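PDB 2VQC: protein F-112 from Sulfolobus virus-like particle ssv1, which is essential for virus function and, as a winged-helix protein, probably binds DNA. Local coordinates for residues F39-V43 with P44-N48. Sequence-based numbering, arbitrary orientation.
Sequences FEISV and PSAYN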
# COMPACT_ATOMS: atom_id res chain seq x y z
N PHE A 39 3.09 8.03 -7.44
CA PHE A 39 3.31 9.36 -6.86
C PHE A 39 4.57 10.08 -7.33
O PHE A 39 4.64 11.32 -7.24
CB PHE A 39 3.29 9.27 -5.34
CG PHE A 39 1.94 8.90 -4.75
CD1 PHE A 39 0.80 9.60 -5.11
CD2 PHE A 39 1.83 7.86 -3.83
CE1 PHE A 39 -0.44 9.27 -4.56
CE2 PHE A 39 0.59 7.53 -3.28
CZ PHE A 39 -0.54 8.24 -3.65
N GLU A 40 5.55 9.33 -7.84
CA GLU A 40 6.85 9.87 -8.29
C GLU A 40 7.60 10.57 -7.15
O GLU A 40 8.03 11.73 -7.27
CB GLU A 40 6.69 10.78 -9.51
CG GLU A 40 6.16 10.05 -10.72
CD GLU A 40 6.15 10.90 -11.98
OE1 GLU A 40 6.81 11.96 -12.01
OE2 GLU A 40 5.49 10.48 -12.96
N ILE A 41 7.78 9.82 -6.07
CA ILE A 41 8.36 10.29 -4.83
C ILE A 41 9.59 9.46 -4.47
O ILE A 41 9.94 8.51 -5.18
CB ILE A 41 7.33 10.20 -3.67
CG1 ILE A 41 6.71 8.79 -3.61
CG2 ILE A 41 6.25 11.26 -3.85
CD1 ILE A 41 5.93 8.51 -2.35
N SER A 42 10.25 9.82 -3.38
CA SER A 42 11.43 9.10 -2.90
C SER A 42 11.07 7.78 -2.22
O SER A 42 9.92 7.53 -1.86
CB SER A 42 12.21 9.99 -1.93
OG SER A 42 11.51 10.11 -0.71
N VAL A 43 12.08 6.93 -2.04
CA VAL A 43 11.90 5.64 -1.37
C VAL A 43 11.48 5.81 0.10
O VAL A 43 10.54 5.15 0.55
CB VAL A 43 13.16 4.75 -1.51
CG1 VAL A 43 13.13 3.56 -0.55
CG2 VAL A 43 13.29 4.25 -2.96
N PRO A 44 12.18 6.68 0.86
CA PRO A 44 11.75 6.91 2.24
C PRO A 44 10.29 7.38 2.36
O PRO A 44 9.57 6.90 3.24
CB PRO A 44 12.71 8.01 2.73
CG PRO A 44 13.91 7.85 1.88
CD PRO A 44 13.39 7.46 0.53
N SER A 45 9.86 8.28 1.48
CA SER A 45 8.47 8.76 1.46
C SER A 45 7.49 7.64 1.15
O SER A 45 6.43 7.54 1.77
CB SER A 45 8.28 9.87 0.42
OG SER A 45 9.03 11.02 0.76
N ALA A 46 7.84 6.80 0.18
CA ALA A 46 7.02 5.67 -0.22
C ALA A 46 6.86 4.66 0.93
O ALA A 46 5.79 4.08 1.09
CB ALA A 46 7.61 4.99 -1.44
N TYR A 47 7.93 4.46 1.70
CA TYR A 47 7.87 3.58 2.88
C TYR A 47 6.92 4.10 3.96
O TYR A 47 6.26 3.31 4.63
CB TYR A 47 9.27 3.34 3.49
CG TYR A 47 10.02 2.17 2.90
CD1 TYR A 47 9.52 0.87 2.99
CD2 TYR A 47 11.26 2.35 2.27
CE1 TYR A 47 10.22 -0.21 2.46
CE2 TYR A 47 11.96 1.28 1.73
CZ TYR A 47 11.44 0.00 1.83
OH TYR A 47 12.15 -1.05 1.29
N ASN A 48 6.85 5.42 4.13
CA ASN A 48 5.90 6.02 5.08
C ASN A 48 4.47 5.73 4.66
O ASN A 48 3.62 5.43 5.49
CB ASN A 48 6.10 7.53 5.21
CG ASN A 48 7.42 7.91 5.86
OD1 ASN A 48 7.91 7.20 6.74
ND2 ASN A 48 7.98 9.04 5.44
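Ser-42 and Ser-45 meet through their hydroxyls where the turn of a winged-helix domain's helix-turn-helix gives way to helix 43-59, which, by its place in the fold, is probably the recognition helix. Ser-42 is the N-cap: its OG is hydrogen-bonded to Ser-45 OG at 3.0 Å, and its backbone O accepts from Ala-46 N at 3.0 Å, the first i to i+4 bond of the helix. Ahead of it, Glu-40, with phi at 60°, is the first residue after helix 32-39 to leave helical angles.

Val-43 can be followed outward. Its CB lies against the proline ring, 3.4 Å from Pro-44 CD, tighter than normal carbon contact and a result of the two residues being adjacent. From there Val-43 CG1 runs anti to the backbone N (chi1 166°), which sets it alongside the Tyr-47 ring, 3.4 Å from Tyr-47 CE2, with Pro-44 N also close. The two side chains point the same way from successive helical turns. Val-43 O accepts from Tyr-47 N at 2.9 Å, with an N-H...O angle of 156°, so a backbone bond and an apolar contact join the same pair.

Ile-41 reaches forward onto the first turn of helix 43-59. Ala-46 is buried there, also touching Leu-32, Ile-35 and Leu-36 of helix 32-39, while Ile-41 reaches Ile-49 further along. On the Ile-41 side the touching atom is its terminal methyl: CD1 sits 3.6 Å from Ala-46 N and 4.0 Å from Ala-46 CB.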